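Long-range contacts in saframycin Mx1 synthetase B (Legionella pneumophila subsp. pneumophila, PDB 3KXW), which is an AMP-binding enzyme of the ANL superfamily, modelled here with 5'-O-[(S)-(dodecanoyloxy)(hydroxy)phosphoryl]adenosine in its ligand pocket: residues Y327-A332 with L438-D442; N195-I199 with A332-V336; N167-Q173 with G184-H189. All coordinates share one frame; numbering follows the deposited sequence.

The three contacts lie close together near the ligand pocket. Along the chain, contact 3 closes first, as a beta hairpin whose second strand runs straight into helix 189-202. Contact 2 then sets that helix against the start of strand 335-338. Contact 1 joins the end of the neighbouring strand 323-328 to residues 438-442, and its segments alternate with those of contact 2. Contacts 1 and 2 share Ala-332 and have centres about 11 Å apart. Contact 3 is about 15 Å from contact 1 and about 14 Å from contact 2, centre to centre. Contacts 1 and 2 both touch 1ZZ, so residues of both line part of its pocket.

Contact 1 (Y327-A332 with L438-D442); sequences YGLAEA and LRTGD. With 1ZZ (5'-O-[(S)-(dodecanoyloxy)(hydroxy)phosphoryl]adenosine), chain B.
Tyr-327 reaches across to Asp-442, and its OH donates a hydrogen bond to Asp-442 OD2 at 2.7 Å. CG lies opposite the backbone N (chi1 162°), which sends the ring toward the second segment. OD2 meets the ring at its edge, in plane, and uses its anti lone pair. The ring and carboxylate planes stand 77° apart. Asp-442 also grips the ligand. The hydroxyl O8 of 1ZZ donates to Asp-442 OD2 at 2.7 Å, and O7 of 1ZZ donates to Asp-442 OD1 at 2.8 Å. OD2 therefore accepts two bonds, and the tyrosine helps fix the carboxylate that holds both hydroxyls. Arg-456 forms a salt bridge with OD1, a second partner beside the ligand.

Leu-329 comes next and turns its two methyls to different partners. CD1 meets Leu-438 CD2 tip to tip at 4.1 Å. CD2 lies 3.9 Å from Thr-440 CB, the two side chains crossing at about a right angle. Thr-440 OG1 accepts from Asp-442 N at 3.0 Å, an ST turn at the corner of the chain, and OG1 is also hydrogen-bonded to Ile-402 O in strand 400-405. Ala-330 faces the ligand instead, and its N donates to 1ZZ O3 at 3.0 Å. Glu-331 packs by its CB, 3.5 Å from Leu-438 CD1, while its OE2 is hydrogen-bonded to Tyr-413 OH. Ala-332 CB completes the apolar patch against Leu-438 CD2.

The contact is buried and forms part of the ligand pocket. Tyr-327 lies near the end of strand 323-328 and packs on Val-336 and Thr-337 of strand 335-338. Residues 438-442 lie beside strand 400-405, where Ile-402 touches both Tyr-327 and Asp-442. Phe-424 of helix 417-424 packs on Glu-331 and Leu-438.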
loop_
_atom_site.group_PDB
_atom_site.type_symbol
_atom_site.label_atom_id
_atom_site.label_comp_id
_atom_site.label_asym_id
_atom_site.label_seq_id
_atom_site.Cartn_x
_atom_site.Cartn_y
_atom_site.Cartn_z
ATOM N N TYR A 327 -2.705 -11.646 2.737
ATOM C CA TYR A 327 -2.172 -10.935 3.899
ATOM C C TYR A 327 -0.654 -10.825 3.764
ATOM O O TYR A 327 -0.014 -11.702 3.208
ATOM C CB TYR A 327 -2.523 -11.700 5.179
ATOM C CG TYR A 327 -1.680 -11.310 6.389
ATOM C CD1 TYR A 327 -1.987 -10.187 7.143
ATOM C CD2 TYR A 327 -0.580 -12.070 6.769
ATOM C CE1 TYR A 327 -1.225 -9.827 8.259
ATOM C CE2 TYR A 327 0.179 -11.706 7.877
ATOM C CZ TYR A 327 -0.152 -10.606 8.615
ATOM O OH TYR A 327 0.622 -10.272 9.709
ATOM N N GLY A 328 -0.101 -9.729 4.247
ATOM C CA GLY A 328 1.346 -9.578 4.287
ATOM C C GLY A 328 1.737 -8.254 4.913
ATOM O O GLY A 328 0.877 -7.482 5.349
ATOM N N LEU A 329 3.039 -8.011 4.970
ATOM C CA LEU A 329 3.580 -6.766 5.517
ATOM C C LEU A 329 5.004 -6.554 5.038
ATOM O O LEU A 329 5.670 -7.496 4.614
ATOM C CB LEU A 329 3.515 -6.690 7.039
ATOM C CG LEU A 329 3.723 -7.811 8.070
ATOM C CD1 LEU A 329 4.170 -9.191 7.554
ATOM C CD2 LEU A 329 4.474 -7.348 9.332
ATOM N N ALA A 330 5.465 -5.314 5.129
ATOM C CA ALA A 330 6.763 -4.946 4.563
ATOM C C ALA A 330 7.891 -5.730 5.223
ATOM O O ALA A 330 8.877 -6.054 4.581
ATOM C CB ALA A 330 6.995 -3.473 4.723
ATOM N N GLU A 331 7.730 -6.015 6.516
ATOM C CA GLU A 331 8.751 -6.732 7.301
ATOM C C GLU A 331 8.972 -8.152 6.784
ATOM O O GLU A 331 10.002 -8.777 7.057
ATOM C CB GLU A 331 8.389 -6.744 8.797
ATOM C CG GLU A 331 8.603 -5.401 9.487
ATOM C CD GLU A 331 7.390 -4.488 9.398
ATOM O OE1 GLU A 331 6.531 -4.719 8.505
ATOM O OE2 GLU A 331 7.285 -3.543 10.227
ATOM N N ALA A 332 7.990 -8.668 6.044
ATOM C CA ALA A 332 8.128 -9.974 5.410
ATOM C C ALA A 332 8.227 -9.833 3.890
ATOM O O ALA A 332 7.875 -10.748 3.137
ATOM C CB ALA A 332 6.982 -10.884 5.794
ATOM N N LEU A 438 9.484 -13.257 12.818
ATOM C CA LEU A 438 8.962 -11.910 12.743
ATOM C C LEU A 438 7.672 -11.800 13.538
ATOM O O LEU A 438 6.704 -12.540 13.300
ATOM C CB LEU A 438 8.706 -11.531 11.286
ATOM C CG LEU A 438 7.803 -10.335 11.001
ATOM C CD1 LEU A 438 8.455 -9.033 11.491
ATOM C CD2 LEU A 438 7.544 -10.319 9.496
ATOM N N ARG A 439 7.652 -10.880 14.486
ATOM C CA ARG A 439 6.437 -10.570 15.230
ATOM C C ARG A 439 5.659 -9.446 14.517
ATOM O O ARG A 439 6.120 -8.316 14.463
ATOM C CB ARG A 439 6.796 -10.177 16.669
ATOM C CG ARG A 439 7.449 -11.328 17.484
ATOM C CD ARG A 439 7.564 -11.002 18.996
ATOM N NE ARG A 439 6.266 -10.904 19.672
ATOM C CZ ARG A 439 6.115 -10.786 20.994
ATOM N NH1 ARG A 439 7.182 -10.752 21.793
ATOM N NH2 ARG A 439 4.908 -10.702 21.524
ATOM N N THR A 440 4.482 -9.754 13.968
ATOM C CA THR A 440 3.822 -8.789 13.087
ATOM C C THR A 440 3.068 -7.673 13.797
ATOM O O THR A 440 2.762 -6.638 13.195
ATOM C CB THR A 440 2.853 -9.495 12.136
ATOM O OG1 THR A 440 1.791 -10.099 12.897
ATOM C CG2 THR A 440 3.600 -10.589 11.369
ATOM N N GLY A 441 2.713 -7.900 15.053
ATOM C CA GLY A 441 1.804 -6.989 15.729
ATOM C C GLY A 441 0.346 -7.234 15.389
ATOM O O GLY A 441 -0.538 -6.578 15.930
ATOM N N ASP A 442 0.100 -8.185 14.492
ATOM C CA ASP A 442 -1.249 -8.548 14.059
ATOM C C ASP A 442 -1.813 -9.721 14.859
ATOM O O ASP A 442 -1.077 -10.638 15.212
ATOM C CB ASP A 442 -1.230 -8.920 12.576
ATOM C CG ASP A 442 -0.873 -7.758 11.697
ATOM O OD1 ASP A 442 -1.404 -6.656 11.937
ATOM O OD2 ASP A 442 -0.063 -7.934 10.761
HETATM P P 1ZZ B . 2.409 -2.735 5.139
HETATM C C1 1ZZ B . 0.750 -9.071 -7.942
HETATM N N1 1ZZ B . -2.894 -6.012 6.704
HETATM O O1 1ZZ B . -0.067 -4.031 3.465
HETATM C C2 1ZZ B . 0.151 -8.526 -6.639
HETATM N N2 1ZZ B . -3.098 -7.395 4.959
HETATM O O2 1ZZ B . 2.229 -3.658 3.767
HETATM C C3 1ZZ B . 0.544 -9.376 -5.424
HETATM N N3 1ZZ B . -5.093 -6.700 7.957
HETATM O O3 1ZZ B . 3.702 -3.016 5.727
HETATM C C4 1ZZ B . 0.320 -8.599 -4.119
HETATM N N4 1ZZ B . -6.311 -8.382 6.734
HETATM O O4 1ZZ B . 2.298 -1.183 4.711
HETATM C C5 1ZZ B . 0.262 -9.510 -2.881
HETATM N N5 1ZZ B . -5.591 -9.379 4.748
HETATM O O5 1ZZ B . 1.184 -3.030 6.231
HETATM C C6 1ZZ B . -0.090 -8.645 -1.663
HETATM O O6 1ZZ B . -1.344 -4.093 6.977
HETATM C C7 1ZZ B . -0.386 -9.252 -0.269
HETATM O O7 1ZZ B . -1.805 -5.056 9.684
HETATM C C8 1ZZ B . -0.870 -8.334 0.870
HETATM O O8 1ZZ B . 0.554 -5.720 9.330
HETATM C C9 1ZZ B . 0.347 -7.655 1.520
HETATM C C10 1ZZ B . 0.051 -6.264 2.130
HETATM C C11 1ZZ B . 1.408 -5.595 2.490
HETATM C C12 1ZZ B . 1.179 -4.618 3.659
HETATM C C13 1ZZ B . 0.895 -4.341 6.666
HETATM C C14 1ZZ B . -0.192 -4.322 7.544
HETATM C C15 1ZZ B . -0.357 -5.660 8.353
HETATM C C16 1ZZ B . -1.613 -5.653 8.763
HETATM C C17 1ZZ B . -2.269 -5.128 7.581
HETATM C C18 1ZZ B . -2.331 -6.498 5.455
HETATM C C19 1ZZ B . -4.271 -7.515 5.876
HETATM C C20 1ZZ B . -4.111 -6.741 6.908
HETATM C C21 1ZZ B . -6.168 -7.445 7.866
HETATM C C22 1ZZ B . -5.474 -8.435 5.831
HETATM O O HOH W 1 6.806 -5.632 12.763
#

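Contact 2 (N195-I199 with A332-V336); sequences NLNKI and ATLLV. With 1ZZ (5'-O-[(S)-(dodecanoyloxy)(hydroxy)phosphoryl]adenosine), chain B.
Asn-195 of helix 189-202 clasps the backbone of Leu-335 with both ends of its amide. Its OD1 accepts from Leu-335 N at 2.9 Å, with a nearly straight N-H...O angle of 170°. Its ND2 donates to Leu-335 O at 3.2 Å. That oxygen lies only 3° out of the amide plane. Together the two bonds fix the rotation of the amide against one residue. OD1 also rests 3.2 Å from Leu-334 CB, which it meets crosswise.

Apolar contacts flank the amide. Asn-195 CB packs on Thr-333 CG2 at 3.4 Å. One turn further along the helix, Ile-199 CD1 touches Leu-334 CD2 at 3.7 Å, the side chains again crossing at about a right angle. Ile-199 CG1 lies against Leu-335 CB at 3.9 Å. With chi1 at -60°, CG1 points along this packing and leaves CG2 to face the ligand, 3.8 Å from 1ZZ C3. Leu-334 CD1 reaches 1ZZ C11 at 3.5 Å, and Leu-335 CD1 touches C7 of the same chain. These three residues therefore line the ligand's alkyl chain.

A second shell holds the groups in place. Ser-408 OG is a further partner of Asn-195 ND2, and Ser-408 O pairs with Thr-333 OG1. Gln-381 NE2 bonds to the carbonyls of both Ala-332 and Leu-335. Thr-229 of helix 220-233 packs on Ile-199.

The contact thus divides its work. The buried amide offers one acceptor and one donor to the backbone where strand 335-338 begins, much as an adjoining strand would. The aliphatic groups beside it give the alkyl chain an apolar wall, and no charged group touches across the interface.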
loop_
_atom_site.group_PDB
_atom_site.type_symbol
_atom_site.label_atom_id
_atom_site.label_comp_id
_atom_site.label_asym_id
_atom_site.label_seq_id
_atom_site.Cartn_x
_atom_site.Cartn_y
_atom_site.Cartn_z
ATOM N N ASN A 195 10.470 -13.470 -2.370
ATOM C CA ASN A 195 9.063 -13.080 -2.375
ATOM C C ASN A 195 8.472 -12.956 -3.770
ATOM O O ASN A 195 7.331 -13.354 -3.993
ATOM C CB ASN A 195 8.792 -11.824 -1.548
ATOM C CG ASN A 195 7.376 -11.829 -0.969
ATOM O OD1 ASN A 195 6.514 -11.051 -1.365
ATOM N ND2 ASN A 195 7.132 -12.753 -0.047
ATOM N N LEU A 196 9.245 -12.408 -4.708
ATOM C CA LEU A 196 8.812 -12.351 -6.098
ATOM C C LEU A 196 8.455 -13.732 -6.611
ATOM O O LEU A 196 7.519 -13.884 -7.361
ATOM C CB LEU A 196 9.876 -11.727 -7.024
ATOM C CG LEU A 196 10.306 -10.287 -6.716
ATOM C CD1 LEU A 196 11.259 -9.746 -7.754
ATOM C CD2 LEU A 196 9.120 -9.319 -6.460
ATOM N N ASN A 197 9.228 -14.733 -6.229
ATOM C CA ASN A 197 8.920 -16.100 -6.645
ATOM C C ASN A 197 7.643 -16.610 -5.981
ATOM O O ASN A 197 6.822 -17.293 -6.607
ATOM C CB ASN A 197 10.073 -17.044 -6.295
ATOM C CG ASN A 197 9.730 -18.503 -6.593
ATOM O OD1 ASN A 197 9.467 -18.863 -7.741
ATOM N ND2 ASN A 197 9.731 -19.338 -5.560
ATOM N N LYS A 198 7.481 -16.289 -4.708
ATOM C CA LYS A 198 6.283 -16.696 -3.999
ATOM C C LYS A 198 5.037 -16.051 -4.619
ATOM O O LYS A 198 4.008 -16.706 -4.774
ATOM C CB LYS A 198 6.384 -16.353 -2.518
ATOM C CG LYS A 198 7.246 -17.327 -1.737
ATOM C CD LYS A 198 7.537 -16.765 -0.348
ATOM C CE LYS A 198 8.039 -17.848 0.602
ATOM N NZ LYS A 198 9.309 -18.494 0.186
ATOM N N ILE A 199 5.144 -14.780 -4.988
ATOM C CA ILE A 199 4.038 -14.064 -5.633
ATOM C C ILE A 199 3.718 -14.636 -7.020
ATOM O O ILE A 199 2.555 -14.944 -7.331
ATOM C CB ILE A 199 4.350 -12.546 -5.753
ATOM C CG1 ILE A 199 4.560 -11.936 -4.356
ATOM C CG2 ILE A 199 3.254 -11.807 -6.532
ATOM C CD1 ILE A 199 5.109 -10.502 -4.371
ATOM N N ALA A 332 7.990 -8.668 6.044
ATOM C CA ALA A 332 8.128 -9.974 5.410
ATOM C C ALA A 332 8.227 -9.833 3.890
ATOM O O ALA A 332 7.875 -10.748 3.137
ATOM C CB ALA A 332 6.982 -10.884 5.794
ATOM N N THR A 333 8.755 -8.684 3.465
ATOM C CA THR A 333 8.867 -8.291 2.075
ATOM C C THR A 333 7.504 -7.955 1.503
ATOM O O THR A 333 7.228 -6.800 1.213
ATOM C CB THR A 333 9.645 -9.330 1.211
ATOM O OG1 THR A 333 10.958 -9.489 1.758
ATOM C CG2 THR A 333 9.790 -8.839 -0.173
ATOM N N LEU A 334 6.629 -8.950 1.371
ATOM C CA LEU A 334 5.254 -8.625 1.011
ATOM C C LEU A 334 4.318 -9.759 1.349
ATOM O O LEU A 334 3.671 -9.729 2.385
ATOM C CB LEU A 334 5.124 -8.261 -0.467
ATOM C CG LEU A 334 3.727 -7.756 -0.875
ATOM C CD1 LEU A 334 3.435 -6.398 -0.246
ATOM C CD2 LEU A 334 3.651 -7.684 -2.396
ATOM N N LEU A 335 4.244 -10.758 0.482
ATOM C CA LEU A 335 3.147 -11.739 0.560
ATOM C C LEU A 335 3.408 -12.832 1.585
ATOM O O LEU A 335 4.428 -13.511 1.494
ATOM C CB LEU A 335 2.920 -12.362 -0.825
ATOM C CG LEU A 335 1.877 -13.465 -0.946
ATOM C CD1 LEU A 335 0.445 -12.931 -0.634
ATOM C CD2 LEU A 335 1.959 -14.099 -2.341
ATOM N N VAL A 336 2.465 -13.025 2.518
ATOM C CA VAL A 336 2.579 -14.022 3.600
ATOM C C VAL A 336 1.536 -15.125 3.464
ATOM O O VAL A 336 1.876 -16.304 3.560
ATOM C CB VAL A 336 2.471 -13.358 5.001
ATOM C CG1 VAL A 336 2.433 -14.403 6.150
ATOM C CG2 VAL A 336 3.645 -12.413 5.197
HETATM P P 1ZZ B . 2.409 -2.735 5.139
HETATM C C1 1ZZ B . 0.750 -9.071 -7.942
HETATM N N1 1ZZ B . -2.894 -6.012 6.704
HETATM O O1 1ZZ B . -0.067 -4.031 3.465
HETATM C C2 1ZZ B . 0.151 -8.526 -6.639
HETATM N N2 1ZZ B . -3.098 -7.395 4.959
HETATM O O2 1ZZ B . 2.229 -3.658 3.767
HETATM C C3 1ZZ B . 0.544 -9.376 -5.424
HETATM N N3 1ZZ B . -5.093 -6.700 7.957
HETATM O O3 1ZZ B . 3.702 -3.016 5.727
HETATM C C4 1ZZ B . 0.320 -8.599 -4.119
HETATM N N4 1ZZ B . -6.311 -8.382 6.734
HETATM O O4 1ZZ B . 2.298 -1.183 4.711
HETATM C C5 1ZZ B . 0.262 -9.510 -2.881
HETATM N N5 1ZZ B . -5.591 -9.379 4.748
HETATM O O5 1ZZ B . 1.184 -3.030 6.231
HETATM C C6 1ZZ B . -0.090 -8.645 -1.663
HETATM O O6 1ZZ B . -1.344 -4.093 6.977
HETATM C C7 1ZZ B . -0.386 -9.252 -0.269
HETATM O O7 1ZZ B . -1.805 -5.056 9.684
HETATM C C8 1ZZ B . -0.870 -8.334 0.870
HETATM O O8 1ZZ B . 0.554 -5.720 9.330
HETATM C C9 1ZZ B . 0.347 -7.655 1.520
HETATM C C10 1ZZ B . 0.051 -6.264 2.130
HETATM C C11 1ZZ B . 1.408 -5.595 2.490
HETATM C C12 1ZZ B . 1.179 -4.618 3.659
HETATM C C13 1ZZ B . 0.895 -4.341 6.666
HETATM C C14 1ZZ B . -0.192 -4.322 7.544
HETATM C C15 1ZZ B . -0.357 -5.660 8.353
HETATM C C16 1ZZ B . -1.613 -5.653 8.763
HETATM C C17 1ZZ B . -2.269 -5.128 7.581
HETATM C C18 1ZZ B . -2.331 -6.498 5.455
HETATM C C19 1ZZ B . -4.271 -7.515 5.876
HETATM C C20 1ZZ B . -4.111 -6.741 6.908
HETATM C C21 1ZZ B . -6.168 -7.445 7.866
HETATM C C22 1ZZ B . -5.474 -8.435 5.831
#

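Contact 3 (N167-Q173 with G184-H189); sequences NDIAFLQ and GVMVSH
Val-187 sits over one face of the Phe-171 ring in a beta hairpin built from strands 169-174 and 184-188. Val-187 CB is 3.9 Å from the ring centroid, a CH-pi contact shifted toward the rim. The loop between the strands carries the Ser/Thr/Gly-rich signature of the ANL family. Val-187 CG2 also touches Gln-173, whose NE2 is hydrogen-bonded to Thr-333 O. On the other face of the sheet, selenomethionine Met-186 lies beside Leu-172, its CG 3.8 Å from Leu-172 CD2. Ile-169 CD1 also packs on Met-186 CB, the two side chains crossing at a slant.

The strands run antiparallel, their axes at 157°. Gln-173 and Val-185 form a hydrogen-bonded pair, with bonds in both directions. Next comes a classic beta bulge, where Ala-170 and Phe-171 both face Val-187. Val-187 O takes a bond from Ala-170 N at 2.8 Å and a weak one from Phe-171 N at 3.3 Å.

At the bulge, Ala-170 CB stands over the centre of the His-189 ring, a CH-pi contact 3.5 Å from its centroid. Ser-188 is the N-cap of helix 189-202, with its OG bonded to Asn-191 N. At the polar edge His-189 N donates to Asp-168 O at 3.0 Å, with a C=O...N angle of 176°.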
loop_
_atom_site.group_PDB
_atom_site.type_symbol
_atom_site.label_atom_id
_atom_site.label_comp_id
_atom_site.label_asym_id
_atom_site.label_seq_id
_atom_site.Cartn_x
_atom_site.Cartn_y
_atom_site.Cartn_z
ATOM N N ASN A 167 22.700 -11.503 0.557
ATOM C CA ASN A 167 22.284 -10.856 1.789
ATOM C C ASN A 167 22.435 -9.345 1.797
ATOM O O ASN A 167 21.994 -8.693 2.730
ATOM C CB ASN A 167 23.001 -11.470 2.984
ATOM C CG ASN A 167 22.385 -12.772 3.403
ATOM O OD1 ASN A 167 21.169 -12.975 3.260
ATOM N ND2 ASN A 167 23.208 -13.667 3.932
ATOM N N ASP A 168 23.043 -8.791 0.752
ATOM C CA ASP A 168 23.159 -7.346 0.629
ATOM C C ASP A 168 21.770 -6.699 0.599
ATOM O O ASP A 168 20.864 -7.212 -0.035
ATOM C CB ASP A 168 23.858 -6.963 -0.676
ATOM C CG ASP A 168 25.362 -7.266 -0.677
ATOM O OD1 ASP A 168 25.929 -7.570 0.383
ATOM O OD2 ASP A 168 25.960 -7.190 -1.770
ATOM N N ILE A 169 21.623 -5.555 1.240
ATOM C CA ILE A 169 20.356 -4.831 1.188
ATOM C C ILE A 169 20.147 -4.200 -0.189
ATOM O O ILE A 169 21.061 -3.566 -0.723
ATOM C CB ILE A 169 20.327 -3.741 2.291
ATOM C CG1 ILE A 169 20.594 -4.375 3.658
ATOM C CG2 ILE A 169 19.027 -2.953 2.254
ATOM C CD1 ILE A 169 19.792 -5.645 3.951
ATOM N N ALA A 170 18.957 -4.396 -0.764
ATOM C CA ALA A 170 18.592 -3.846 -2.058
ATOM C C ALA A 170 17.859 -2.508 -1.931
ATOM O O ALA A 170 18.136 -1.565 -2.682
ATOM C CB ALA A 170 17.714 -4.856 -2.822
ATOM N N PHE A 171 16.940 -2.407 -0.972
ATOM C CA PHE A 171 16.206 -1.157 -0.799
ATOM C C PHE A 171 15.588 -1.041 0.569
ATOM O O PHE A 171 15.450 -2.022 1.270
ATOM C CB PHE A 171 15.119 -0.988 -1.873
ATOM C CG PHE A 171 14.010 -2.001 -1.810
ATOM C CD1 PHE A 171 12.759 -1.672 -1.283
ATOM C CD2 PHE A 171 14.189 -3.269 -2.344
ATOM C CE1 PHE A 171 11.704 -2.624 -1.262
ATOM C CE2 PHE A 171 13.142 -4.207 -2.322
ATOM C CZ PHE A 171 11.913 -3.874 -1.781
ATOM N N LEU A 172 15.250 0.180 0.956
ATOM C CA LEU A 172 14.511 0.381 2.182
ATOM C C LEU A 172 13.058 0.633 1.850
ATOM O O LEU A 172 12.764 1.505 1.049
ATOM C CB LEU A 172 15.055 1.581 2.938
ATOM C CG LEU A 172 16.508 1.509 3.384
ATOM C CD1 LEU A 172 16.864 2.722 4.268
ATOM C CD2 LEU A 172 16.803 0.203 4.107
ATOM N N GLN A 173 12.145 -0.118 2.447
ATOM C CA GLN A 173 10.754 0.263 2.308
ATOM C C GLN A 173 10.199 0.789 3.626
ATOM O O GLN A 173 10.142 0.074 4.630
ATOM C CB GLN A 173 9.881 -0.847 1.696
ATOM C CG GLN A 173 9.907 -2.219 2.324
ATOM C CD GLN A 173 8.892 -3.202 1.640
ATOM O OE1 GLN A 173 8.056 -2.775 0.840
ATOM N NE2 GLN A 173 8.989 -4.504 1.944
ATOM N N GLY A 184 12.313 1.997 8.225
ATOM C CA GLY A 184 12.780 1.603 6.908
ATOM C C GLY A 184 13.189 0.143 6.906
ATOM O O GLY A 184 14.256 -0.233 7.418
ATOM N N VAL A 185 12.318 -0.693 6.362
ATOM C CA VAL A 185 12.556 -2.128 6.341
ATOM C C VAL A 185 13.667 -2.458 5.341
ATOM O O VAL A 185 13.620 -2.041 4.181
ATOM C CB VAL A 185 11.271 -2.888 5.969
ATOM C CG1 VAL A 185 11.563 -4.385 5.823
ATOM C CG2 VAL A 185 10.169 -2.592 7.015
HETATM N N MSE A 186 14.678 -3.186 5.808
HETATM C CA MSE A 186 15.835 -3.503 4.982
HETATM C C MSE A 186 15.575 -4.778 4.188
HETATM O O MSE A 186 15.677 -5.871 4.729
HETATM C CB MSE A 186 17.052 -3.687 5.893
HETATM C CG MSE A 186 17.240 -2.479 6.806
HETATM SE SE MSE A 186 18.425 -2.874 8.344
HETATM C CE MSE A 186 20.034 -3.349 7.423
ATOM N N VAL A 187 15.222 -4.622 2.914
ATOM C CA VAL A 187 14.921 -5.782 2.061
ATOM C C VAL A 187 16.159 -6.189 1.279
ATOM O O VAL A 187 16.677 -5.413 0.471
ATOM C CB VAL A 187 13.770 -5.458 1.085
ATOM C CG1 VAL A 187 13.380 -6.697 0.256
ATOM C CG2 VAL A 187 12.591 -4.959 1.882
ATOM N N SER A 188 16.660 -7.393 1.543
ATOM C CA SER A 188 17.872 -7.856 0.863
ATOM C C SER A 188 17.542 -8.330 -0.545
ATOM O O SER A 188 16.381 -8.519 -0.881
ATOM C CB SER A 188 18.546 -8.994 1.657
ATOM O OG SER A 188 17.780 -10.182 1.569
ATOM N N HIS A 189 18.571 -8.505 -1.374
ATOM C CA HIS A 189 18.367 -9.059 -2.697
ATOM C C HIS A 189 17.736 -10.452 -2.646
ATOM O O HIS A 189 16.900 -10.788 -3.490
ATOM C CB HIS A 189 19.688 -9.062 -3.481
ATOM C CG HIS A 189 20.038 -7.720 -4.040
ATOM N ND1 HIS A 189 19.437 -7.221 -5.173
ATOM C CD2 HIS A 189 20.904 -6.766 -3.617
ATOM C CE1 HIS A 189 19.911 -6.012 -5.425
ATOM N NE2 HIS A 189 20.806 -5.712 -4.500
HETATM O O HOH W 2 18.711 -11.990 3.079
#